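Local coordinates for protein histone-lysine N-methyltransferase, H3 lysine-9 specific SUVH4 (Arabidopsis thaliana, PDB 4QEO) that methylates histone H3 at its ninth residue, a lysine, using S-adenosyl-L-methionine as methyl donor, and binds methylated DNA, marking chromatin for transcriptional silencing, at residues L249-I254 against Q350-F355; K275-E280 against G386-T391; P380-I385 against G453-F458; N466-C471 against V485-D490. All blocks are in the same frame, centred on the assembly; numbering follows the deposited sequence.

Contact 1. Residues L249-I254 against Q350-F355; sequences LEFKGI and QKRLRF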
# COMPACT_ATOMS: atom_id res chain seq x y z
N LEU A 249 11.32 15.69 18.34
CA LEU A 249 10.15 15.15 19.03
C LEU A 249 9.72 13.79 18.49
O LEU A 249 9.39 12.88 19.25
CB LEU A 249 8.98 16.13 18.93
CG LEU A 249 9.10 17.42 19.75
CD1 LEU A 249 7.80 18.24 19.70
CD2 LEU A 249 9.46 17.09 21.20
N GLU A 250 9.70 13.65 17.17
CA GLU A 250 9.35 12.37 16.58
C GLU A 250 10.47 11.37 16.77
O GLU A 250 11.65 11.73 16.75
CB GLU A 250 9.01 12.51 15.08
CG GLU A 250 7.79 13.36 14.79
CD GLU A 250 6.48 12.73 15.27
OE1 GLU A 250 6.49 11.60 15.80
OE2 GLU A 250 5.43 13.38 15.09
N PHE A 251 10.09 10.12 16.95
CA PHE A 251 11.04 9.04 17.17
C PHE A 251 11.98 8.89 15.98
O PHE A 251 13.12 8.48 16.12
CB PHE A 251 10.27 7.75 17.43
CG PHE A 251 11.13 6.53 17.43
CD1 PHE A 251 12.02 6.30 18.46
CD2 PHE A 251 11.06 5.62 16.39
CE1 PHE A 251 12.82 5.18 18.46
CE2 PHE A 251 11.85 4.49 16.38
CZ PHE A 251 12.73 4.27 17.42
N LYS A 252 11.47 9.23 14.81
CA LYS A 252 12.28 9.26 13.60
C LYS A 252 12.21 10.66 13.03
O LYS A 252 11.12 11.19 12.83
CB LYS A 252 11.73 8.25 12.60
CG LYS A 252 11.86 6.83 13.09
CD LYS A 252 11.22 5.88 12.12
CE LYS A 252 11.67 4.46 12.38
NZ LYS A 252 12.47 3.95 11.24
N GLY A 253 13.37 11.25 12.77
CA GLY A 253 13.43 12.61 12.27
C GLY A 253 12.72 12.77 10.94
O GLY A 253 12.70 11.84 10.13
N ILE A 254 12.14 13.94 10.72
CA ILE A 254 11.47 14.22 9.46
C ILE A 254 12.13 15.39 8.74
O ILE A 254 11.80 16.54 8.97
CB ILE A 254 9.97 14.51 9.67
CG1 ILE A 254 9.30 13.36 10.43
CG2 ILE A 254 9.27 14.73 8.34
CD1 ILE A 254 7.94 13.72 11.03
N GLN A 350 -1.38 4.83 18.87
CA GLN A 350 -0.76 5.65 19.91
C GLN A 350 0.76 5.49 19.88
O GLN A 350 1.49 6.21 20.56
CB GLN A 350 -1.27 5.24 21.29
CG GLN A 350 -2.74 5.55 21.52
CD GLN A 350 -3.34 4.76 22.69
OE1 GLN A 350 -2.68 4.53 23.72
NE2 GLN A 350 -4.59 4.35 22.54
N LYS A 351 1.23 4.54 19.09
CA LYS A 351 2.64 4.22 19.12
C LYS A 351 3.47 5.22 18.32
O LYS A 351 2.94 6.07 17.59
CB LYS A 351 2.85 2.76 18.69
CG LYS A 351 2.18 1.81 19.69
CD LYS A 351 2.32 0.35 19.33
CE LYS A 351 1.65 -0.53 20.39
NZ LYS A 351 1.87 -1.98 20.13
N ARG A 352 4.78 5.12 18.48
CA ARG A 352 5.69 6.10 17.91
C ARG A 352 5.72 5.97 16.39
O ARG A 352 5.38 4.92 15.85
CB ARG A 352 7.08 5.89 18.47
CG ARG A 352 7.61 4.53 18.14
CD ARG A 352 8.86 4.24 18.92
NE ARG A 352 9.46 2.98 18.51
CZ ARG A 352 10.52 2.44 19.09
NH1 ARG A 352 11.10 3.07 20.10
NH2 ARG A 352 11.01 1.29 18.65
N LEU A 353 6.11 7.05 15.73
CA LEU A 353 6.21 7.06 14.28
C LEU A 353 7.11 5.90 13.84
O LEU A 353 8.24 5.77 14.31
CB LEU A 353 6.74 8.41 13.80
CG LEU A 353 7.03 8.54 12.31
CD1 LEU A 353 5.78 8.28 11.49
CD2 LEU A 353 7.59 9.92 12.02
N ARG A 354 6.57 5.05 12.96
CA ARG A 354 7.25 3.82 12.56
C ARG A 354 8.11 4.01 11.32
O ARG A 354 8.90 3.13 11.01
CB ARG A 354 6.24 2.73 12.19
CG ARG A 354 5.30 2.28 13.28
CD ARG A 354 4.10 1.57 12.65
NE ARG A 354 3.31 0.81 13.61
CZ ARG A 354 2.58 1.36 14.58
NH1 ARG A 354 2.53 2.68 14.71
NH2 ARG A 354 1.89 0.59 15.41
N PHE A 355 7.91 5.09 10.57
CA PHE A 355 8.51 5.19 9.24
C PHE A 355 9.38 6.43 9.06
O PHE A 355 9.12 7.48 9.65
CB PHE A 355 7.44 5.21 8.14
CG PHE A 355 6.41 4.12 8.27
CD1 PHE A 355 6.70 2.83 7.89
CD2 PHE A 355 5.15 4.40 8.76
CE1 PHE A 355 5.76 1.82 8.01
CE2 PHE A 355 4.20 3.40 8.88
CZ PHE A 355 4.50 2.10 8.50
O HOH W 1 7.50 9.56 17.11
O HOH W 2 10.05 10.01 9.85

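Contact 2. Residues K275-E280 against G386-T391; sequences KSLIIE and GVVRRT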
# COMPACT_ATOMS: atom_id res chain seq x y z
N LYS A 275 3.45 17.19 19.49
CA LYS A 275 3.08 15.78 19.34
C LYS A 275 1.73 15.50 19.99
O LYS A 275 1.17 14.42 19.82
CB LYS A 275 4.14 14.85 19.94
CG LYS A 275 5.22 14.39 18.95
CD LYS A 275 6.03 13.20 19.47
CE LYS A 275 5.42 11.87 19.04
NZ LYS A 275 6.26 10.70 19.46
N SER A 276 1.22 16.46 20.74
CA SER A 276 -0.01 16.26 21.48
C SER A 276 -1.01 17.36 21.16
O SER A 276 -0.63 18.52 20.98
CB SER A 276 0.26 16.25 22.99
OG SER A 276 0.93 15.07 23.39
N LEU A 277 -2.29 17.00 21.12
CA LEU A 277 -3.37 17.96 20.97
C LEU A 277 -3.31 19.05 22.03
O LEU A 277 -2.97 18.79 23.19
CB LEU A 277 -4.72 17.25 21.07
CG LEU A 277 -5.04 16.22 19.99
CD1 LEU A 277 -6.32 15.49 20.37
CD2 LEU A 277 -5.19 16.90 18.64
N ILE A 278 -3.64 20.28 21.63
CA ILE A 278 -3.87 21.36 22.58
C ILE A 278 -5.36 21.67 22.56
O ILE A 278 -5.95 21.81 21.49
CB ILE A 278 -3.09 22.63 22.21
CG1 ILE A 278 -1.58 22.38 22.27
CG2 ILE A 278 -3.49 23.78 23.12
CD1 ILE A 278 -0.76 23.54 21.75
N ILE A 279 -5.99 21.75 23.72
CA ILE A 279 -7.43 21.98 23.74
C ILE A 279 -7.76 23.40 24.19
O ILE A 279 -7.37 23.82 25.27
CB ILE A 279 -8.14 20.93 24.61
CG1 ILE A 279 -7.91 19.54 24.00
CG2 ILE A 279 -9.61 21.25 24.73
CD1 ILE A 279 -8.68 18.45 24.67
N GLU A 280 -8.47 24.15 23.34
CA GLU A 280 -8.83 25.53 23.66
C GLU A 280 -9.75 25.62 24.87
O GLU A 280 -10.50 24.68 25.15
CB GLU A 280 -9.46 26.23 22.45
CG GLU A 280 -8.45 26.77 21.47
CD GLU A 280 -7.39 27.64 22.13
OE1 GLU A 280 -7.73 28.76 22.57
OE2 GLU A 280 -6.22 27.20 22.22
N GLY A 386 -3.15 19.19 16.27
CA GLY A 386 -3.20 20.64 16.17
C GLY A 386 -3.92 21.18 17.40
O GLY A 386 -3.99 20.49 18.42
N VAL A 387 -4.44 22.40 17.31
CA VAL A 387 -5.23 22.97 18.41
C VAL A 387 -6.71 22.69 18.20
O VAL A 387 -7.30 23.16 17.23
CB VAL A 387 -5.06 24.50 18.51
CG1 VAL A 387 -5.91 25.05 19.67
CG2 VAL A 387 -3.61 24.86 18.72
N VAL A 388 -7.31 21.93 19.11
CA VAL A 388 -8.74 21.63 19.00
C VAL A 388 -9.57 22.86 19.36
O VAL A 388 -9.54 23.33 20.50
CB VAL A 388 -9.16 20.49 19.93
CG1 VAL A 388 -10.65 20.24 19.79
CG2 VAL A 388 -8.37 19.22 19.59
N ARG A 389 -10.30 23.38 18.38
CA ARG A 389 -11.12 24.58 18.56
C ARG A 389 -12.58 24.28 18.24
O ARG A 389 -12.90 23.29 17.58
CB ARG A 389 -10.63 25.72 17.64
CG ARG A 389 -9.14 26.02 17.70
CD ARG A 389 -8.80 27.37 17.05
NE ARG A 389 -7.36 27.65 17.06
CZ ARG A 389 -6.71 28.25 18.06
NH1 ARG A 389 -7.37 28.66 19.13
NH2 ARG A 389 -5.40 28.45 17.97
N ARG A 390 -13.46 25.14 18.74
CA ARG A 390 -14.86 25.12 18.31
C ARG A 390 -14.91 25.65 16.89
O ARG A 390 -14.25 26.64 16.57
CB ARG A 390 -15.71 25.98 19.24
CG ARG A 390 -16.78 25.21 20.00
CD ARG A 390 -17.10 25.92 21.32
NE ARG A 390 -16.88 27.36 21.24
CZ ARG A 390 -17.85 28.26 21.10
NH1 ARG A 390 -19.12 27.87 21.03
NH2 ARG A 390 -17.55 29.55 21.04
N THR A 391 -15.69 24.99 16.04
CA THR A 391 -15.80 25.40 14.64
C THR A 391 -16.35 26.82 14.49
O THR A 391 -15.89 27.56 13.63
CB THR A 391 -16.68 24.42 13.84
OG1 THR A 391 -17.88 24.15 14.57
CG2 THR A 391 -15.92 23.12 13.60

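Contact 3. Residues P380-I385 against G453-F458; sequences PVCEYI and GNFARF. With SAH (S-adenosyl-L-homocysteine), chain E.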
# COMPACT_ATOMS: atom_id res chain seq x y z
N PRO A 380 -0.74 2.52 10.73
CA PRO A 380 -1.01 3.92 11.05
C PRO A 380 0.12 4.80 10.53
O PRO A 380 1.29 4.43 10.63
CB PRO A 380 -1.03 3.93 12.58
CG PRO A 380 -0.16 2.78 12.98
CD PRO A 380 -0.38 1.73 11.93
N VAL A 381 -0.24 5.94 9.97
CA VAL A 381 0.74 6.94 9.58
C VAL A 381 0.82 8.04 10.65
O VAL A 381 1.92 8.32 11.16
CB VAL A 381 0.44 7.54 8.20
CG1 VAL A 381 1.44 8.65 7.86
CG2 VAL A 381 0.50 6.45 7.14
N CYS A 382 -0.30 8.65 11.01
CA CYS A 382 -0.22 9.66 12.09
C CYS A 382 -1.57 10.13 12.51
O CYS A 382 -2.50 10.05 11.74
CB CYS A 382 0.56 10.90 11.64
SG CYS A 382 -0.13 11.68 10.17
N GLU A 383 -1.67 10.64 13.73
CA GLU A 383 -2.86 11.35 14.15
C GLU A 383 -2.77 12.75 13.56
O GLU A 383 -1.68 13.31 13.45
CB GLU A 383 -2.95 11.43 15.69
CG GLU A 383 -4.26 12.02 16.19
CD GLU A 383 -4.43 11.97 17.71
OE1 GLU A 383 -3.86 11.07 18.36
OE2 GLU A 383 -5.15 12.84 18.25
N TYR A 384 -3.90 13.32 13.18
CA TYR A 384 -3.90 14.73 12.84
C TYR A 384 -3.89 15.54 14.14
O TYR A 384 -4.90 15.63 14.84
CB TYR A 384 -5.13 15.07 11.99
CG TYR A 384 -5.01 16.38 11.26
CD1 TYR A 384 -5.38 17.57 11.87
CD2 TYR A 384 -4.53 16.44 9.96
CE1 TYR A 384 -5.28 18.78 11.21
CE2 TYR A 384 -4.43 17.65 9.28
CZ TYR A 384 -4.81 18.82 9.92
OH TYR A 384 -4.72 20.03 9.28
N ILE A 385 -2.73 16.11 14.47
CA ILE A 385 -2.53 16.91 15.68
C ILE A 385 -2.51 18.43 15.40
O ILE A 385 -1.92 18.88 14.41
CB ILE A 385 -1.22 16.50 16.40
CG1 ILE A 385 -1.25 15.02 16.78
CG2 ILE A 385 -0.98 17.37 17.65
CD1 ILE A 385 -2.28 14.66 17.84
N GLY A 453 1.14 22.05 15.27
CA GLY A 453 0.64 20.71 15.00
C GLY A 453 1.78 19.75 14.77
O GLY A 453 2.95 20.12 14.90
N ASN A 454 1.45 18.50 14.45
CA ASN A 454 2.46 17.54 14.00
C ASN A 454 2.54 17.57 12.46
O ASN A 454 2.01 18.48 11.83
CB ASN A 454 2.16 16.14 14.54
CG ASN A 454 0.97 15.50 13.86
OD1 ASN A 454 0.17 16.16 13.20
ND2 ASN A 454 0.84 14.19 14.05
N PHE A 455 3.19 16.56 11.86
CA PHE A 455 3.46 16.59 10.42
C PHE A 455 2.24 16.36 9.53
O PHE A 455 2.28 16.61 8.32
CB PHE A 455 4.59 15.62 10.04
CG PHE A 455 4.17 14.16 10.02
CD1 PHE A 455 3.67 13.58 8.86
CD2 PHE A 455 4.31 13.37 11.15
CE1 PHE A 455 3.30 12.25 8.84
CE2 PHE A 455 3.95 12.04 11.14
CZ PHE A 455 3.45 11.47 9.98
N ALA A 456 1.17 15.85 10.13
CA ALA A 456 -0.04 15.51 9.41
C ALA A 456 -0.54 16.63 8.51
O ALA A 456 -1.04 16.37 7.41
CB ALA A 456 -1.14 15.10 10.39
N ARG A 457 -0.41 17.87 8.97
CA ARG A 457 -0.90 19.03 8.22
C ARG A 457 -0.21 19.25 6.87
O ARG A 457 -0.71 19.99 6.03
CB ARG A 457 -0.81 20.30 9.09
CG ARG A 457 0.58 20.58 9.62
CD ARG A 457 1.27 21.69 8.84
NE ARG A 457 0.75 23.00 9.22
CZ ARG A 457 1.07 24.14 8.62
NH1 ARG A 457 0.55 25.28 9.04
NH2 ARG A 457 1.91 24.15 7.59
N PHE A 458 0.94 18.61 6.67
CA PHE A 458 1.70 18.78 5.43
C PHE A 458 1.26 17.80 4.34
O PHE A 458 1.74 17.86 3.20
CB PHE A 458 3.20 18.62 5.68
CG PHE A 458 3.79 19.74 6.48
CD1 PHE A 458 3.97 20.99 5.92
CD2 PHE A 458 4.17 19.55 7.80
CE1 PHE A 458 4.51 22.03 6.65
CE2 PHE A 458 4.72 20.58 8.54
CZ PHE A 458 4.89 21.83 7.97
N SAH E . 0.75 21.68 0.54
CA SAH E . 0.26 22.27 1.79
CB SAH E . -0.11 21.17 2.79
CG SAH E . -1.57 20.72 2.70
SD SAH E . -2.70 21.91 3.48
C SAH E . 1.27 23.26 2.37
O SAH E . 1.26 23.53 3.57
OXT SAH E . 2.10 23.81 1.65
C5' SAH E . -3.82 21.95 2.05
C4' SAH E . -3.45 23.09 1.11
O4' SAH E . -2.46 22.64 0.21
C3' SAH E . -4.65 23.56 0.29
O3' SAH E . -5.15 24.78 0.78
C2' SAH E . -4.10 23.74 -1.11
O2' SAH E . -3.77 25.09 -1.34
C1' SAH E . -2.84 22.90 -1.13
N9 SAH E . -3.18 21.62 -1.78
C8 SAH E . -3.42 20.42 -1.17
N7 SAH E . -3.71 19.50 -2.11
C5 SAH E . -3.66 20.10 -3.32
C6 SAH E . -3.88 19.63 -4.61
N6 SAH E . -4.19 18.35 -4.80
N1 SAH E . -3.77 20.50 -5.68
C2 SAH E . -3.45 21.82 -5.47
N3 SAH E . -3.23 22.29 -4.18
C4 SAH E . -3.33 21.44 -3.13
O HOH W 3 -0.72 18.61 12.01

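Contact 4. Residues N466-C471 against V485-D490; sequences NLFVQC and VLFAAD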
# COMPACT_ATOMS: atom_id res chain seq x y z
N ASN A 466 -3.75 7.24 -1.15
CA ASN A 466 -3.23 6.00 -0.60
C ASN A 466 -3.36 5.95 0.93
O ASN A 466 -2.95 4.97 1.57
CB ASN A 466 -1.79 5.74 -1.08
CG ASN A 466 -0.87 6.90 -0.79
OD1 ASN A 466 -1.18 7.75 0.04
ND2 ASN A 466 0.27 6.94 -1.45
N LEU A 467 -3.93 7.01 1.52
CA LEU A 467 -4.30 7.01 2.93
C LEU A 467 -5.81 7.21 3.11
O LEU A 467 -6.50 7.69 2.21
CB LEU A 467 -3.57 8.12 3.71
CG LEU A 467 -2.04 8.19 3.60
CD1 LEU A 467 -1.49 9.36 4.42
CD2 LEU A 467 -1.42 6.89 4.03
N PHE A 468 -6.30 6.84 4.29
CA PHE A 468 -7.67 7.17 4.65
C PHE A 468 -7.74 7.61 6.12
O PHE A 468 -6.84 7.30 6.92
CB PHE A 468 -8.61 6.00 4.37
CG PHE A 468 -8.47 4.84 5.32
CD1 PHE A 468 -7.51 3.87 5.11
CD2 PHE A 468 -9.32 4.71 6.41
CE1 PHE A 468 -7.39 2.79 5.97
CE2 PHE A 468 -9.21 3.64 7.28
CZ PHE A 468 -8.24 2.67 7.06
N VAL A 469 -8.80 8.35 6.42
CA VAL A 469 -9.08 8.90 7.73
C VAL A 469 -9.90 7.93 8.56
O VAL A 469 -10.96 7.48 8.13
CB VAL A 469 -9.87 10.21 7.62
CG1 VAL A 469 -10.46 10.60 8.97
CG2 VAL A 469 -8.98 11.32 7.08
N GLN A 470 -9.41 7.63 9.76
CA GLN A 470 -10.10 6.75 10.68
C GLN A 470 -10.32 7.46 12.02
O GLN A 470 -9.35 7.93 12.65
CB GLN A 470 -9.29 5.47 10.89
CG GLN A 470 -9.90 4.53 11.90
CD GLN A 470 -11.24 4.02 11.44
OE1 GLN A 470 -11.35 3.32 10.43
NE2 GLN A 470 -12.29 4.36 12.19
N CYS A 471 -11.58 7.55 12.44
CA CYS A 471 -11.90 8.11 13.75
C CYS A 471 -11.59 7.10 14.84
O CYS A 471 -11.96 5.94 14.75
CB CYS A 471 -13.37 8.55 13.84
SG CYS A 471 -13.74 10.08 12.93
N VAL A 485 -7.12 9.86 12.78
CA VAL A 485 -5.87 9.14 12.48
C VAL A 485 -5.77 8.70 11.00
O VAL A 485 -6.68 8.09 10.46
CB VAL A 485 -5.68 7.92 13.41
CG1 VAL A 485 -4.36 7.23 13.13
CG2 VAL A 485 -5.73 8.35 14.89
N LEU A 486 -4.66 9.02 10.38
CA LEU A 486 -4.38 8.62 9.01
C LEU A 486 -3.70 7.26 8.98
O LEU A 486 -2.62 7.07 9.59
CB LEU A 486 -3.51 9.67 8.32
CG LEU A 486 -4.20 11.03 8.14
CD1 LEU A 486 -3.22 12.10 7.69
CD2 LEU A 486 -5.34 10.92 7.16
N PHE A 487 -4.37 6.35 8.27
CA PHE A 487 -3.92 4.98 8.04
C PHE A 487 -3.61 4.75 6.55
O PHE A 487 -4.26 5.34 5.68
CB PHE A 487 -5.01 4.00 8.46
CG PHE A 487 -5.08 3.77 9.95
CD1 PHE A 487 -5.86 4.59 10.76
CD2 PHE A 487 -4.36 2.74 10.54
CE1 PHE A 487 -5.93 4.38 12.12
CE2 PHE A 487 -4.43 2.52 11.91
CZ PHE A 487 -5.21 3.35 12.70
N ALA A 488 -2.64 3.90 6.26
CA ALA A 488 -2.38 3.51 4.88
C ALA A 488 -3.54 2.67 4.36
O ALA A 488 -3.89 1.66 4.96
CB ALA A 488 -1.05 2.74 4.78
N ALA A 489 -4.13 3.10 3.24
CA ALA A 489 -5.18 2.33 2.57
C ALA A 489 -4.59 1.25 1.67
O ALA A 489 -5.24 0.27 1.32
CB ALA A 489 -6.06 3.26 1.74
N ASP A 490 -3.35 1.46 1.27
CA ASP A 490 -2.71 0.58 0.32
C ASP A 490 -1.31 0.29 0.80
O ASP A 490 -0.79 1.00 1.67
CB ASP A 490 -2.62 1.27 -1.05
CG ASP A 490 -3.97 1.74 -1.54
OD1 ASP A 490 -4.86 0.88 -1.75
OD2 ASP A 490 -4.14 2.96 -1.73

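Contact 1. Residues L249-I254 against Q350-F355
Arg-352 runs across the ring of Phe-251 from root to tip. Its CB sits 3.8 Å from Phe-251 CB, and with CG set between the backbone N and the carbonyl carbon (chi1 61°) the extended chain is carried over the face. CG skims Phe-251 CD2; CD then hangs 3.6 Å from the centroid of the Phe-251 ring in a CH-pi contact. NE passes over CE2, CZ rests 3.3 Å from Phe-251 CZ, and NH1 ends above CE1. Ring and guanidinium are 11° from parallel, a stacked cation-pi pair suited to arginine's flat, delocalised charge. A water between the two backbones accepts from Phe-251 N and Leu-353 N and donates to Glu-250 OE1, whose other oxygen is bonded to Tyr-273. Lys-252 lays CE 3.4 Å from Arg-354 O and CD 3.7 Å from Leu-353 O, which is buried without a hydrogen-bonding partner in the model; its NZ has a long, weak ion pair with Glu-373. Shortening Lys-252 to an alanine would probably uncover both carbonyls and leave Glu-373 without that distant charge. Leu-353 CD2 meets Ile-254 CD1 on the buried side. An exposed cation-pi stack thus joins two loops where pre-SET meets SET, just before parallel strands 256-257 and 357-361.

Contact 2. Residues K275-E280 against G386-T391
Ile-278 and Val-388 share the shortest link of a parallel ladder, Val-388 N giving its proton to Ile-278 O at 2.7 Å. Glu-280 N reaches Val-388 O at 3.1 Å, and Ile-278 N meets Gly-386 O at 3.2 Å. Ile-278 and Glu-280 thus both bond to the strand beside them, while Val-387 CA adds a CA-H...O contact to Ile-278 O.

Past the ladder, Glu-280 and Arg-389 lie side by side and point the same way. A bend at chi2 (-51°) folds the carboxylate back toward the arginine, giving a salt bridge of 3.5 Å between Glu-280 OE1 and Arg-389 NH1. The two flat groups are turned 45° from one another, so they do not form a coplanar two-pronged pair. Arg-389 NE is held by a second acid, Asp-448, and the guanidinium is therefore shared between two carboxylates. Val-387 CG1 lies over the guanidinium face, 3.7 Å from its plane, and also touches Glu-280 at CG and OE2.

Beta-branched residues suit these extended backbones. Ile-278 packs on Val-387 across one face of the sheet, while Ile-279 and Val-388 occupy the other, where Leu-277 CD2 comes 4.0 Å from Val-388 CG2. On that side Val-388 also touches Val-283 and Leu-481. Strand 278-279 is an outermost strand of a mixed four-stranded sheet; 387-390 is next, paired on its other flank with 445-448, beyond which lies 403-405.

Contact 3. Residues P380-I385 against G453-F458
Asn-454 and Ile-385 meet because a chi1 of 72° turns the asparagine's amide toward residues 383-385. Cys-382 takes the same kind of rotamer (chi1 57°), which lays its SG against Ala-456 CB and obliquely by the Phe-455 ring, 4.1 Å from the ring centroid. The amide is used at both ends. Asn-454 ND2 donates to Glu-383 O at 2.7 Å, while Ile-385 N donates to Asn-454 OD1 at 3.2 Å from above the carbonyl plane; Ala-456 N adds a weak bond to the same oxygen. An asparagine fits, since it both gives and accepts in this buried spot. Ile-385 CB packs on the amide carbon, and Ile-385 O comes 3.2 Å from Gly-453 CA, where a CB would collide. Ala-456 is small enough to let Cys-382 and Tyr-384 close on its methyl; Tyr-384 also packs against a basic side chain of the bound H3 peptide. Arg-457 and Phe-458 line the S-adenosyl-L-homocysteine pocket, Arg-457 O lying 3.5 Å from the ligand's CB, with the arginine's NE held by Ala-449 O. Strand 380-383, bulged at Val-381 and Cys-382 opposite Leu-486, pairs with strand 483-488, while the 3-10 turn 456-458 leads into strand 460-461.

Contact 4. Residues N466-C471 against V485-D490
Phe-468 lays the face of its ring over Phe-487 CB, which stands 4.0 Å from the centroid of the Phe-468 ring in a CH-pi contact. A chi1 of 73° swings the ring across the neighbouring strand, where its edge meets Ala-489 CB and Ala-488 O. A basic side chain of the bound H3 peptide makes a cation-pi contact with Phe-468. Replacing this phenylalanine by an alanine would probably strip the cover from Phe-487 CB and Ala-489 and leave that peptide side chain without its aromatic partner.

Phe-487 in turn puts its CD1 3.5 Å from Gln-470 CB. The amide of Gln-470 bends away to give NE2 to Cys-471 O and Arg-328 O. On the reverse face Val-469 CG2 touches Leu-486 CD2 at 3.7 Å. Separately, Leu-467 CD2 packs on Ala-488 CA. The strands are antiparallel arms of a hairpin: Phe-468 and Phe-487 form one hydrogen-bonded pair, Phe-468 N to Phe-487 O at 2.9 Å and Phe-487 N to Phe-468 O at 3.0 Å, and Gln-470 and Val-485 another.

At the open end Ala-489 N donates to Asn-466 O. Asp-490 OD2 comes 3.4 Å from Asn-466 CA, while its OD1 is bridged to Arg-19. The chemistry is thus divided: backbone bonds fix the register, mostly apolar side chains pack on the two faces, with Gln-470 among the aromatics of one, and Phe-468 offers its ring to the peptide, consistent with a part in holding the substrate.

Contact 3 stands at the middle of the group, its centre 11 Å from those of contacts 1 and 4 and 13 Å from that of contact 2. Strand 380-383 is the neighbour of 483-488, so contacts 3 and 4 belong to one sheet. The chain then continues from 380-385 straight into 387-390 of contact 2, and Ile-385 of contact 3 packs against Ser-276 of contact 2. Contact 1 touches contact 3 through Ile-254 on Phe-455 and Arg-354 on Pro-380, and meets contact 2 where Lys-275 packs on Leu-249 and Glu-250. Only contact 3 lines the S-adenosyl-L-homocysteine pocket; the side chains of Leu-486 and Ile-254 are about 10 and 13 Å from the ligand, and Gly-386 is about 13 Å from it. Contacts 3 and 4 both reach the bound peptide.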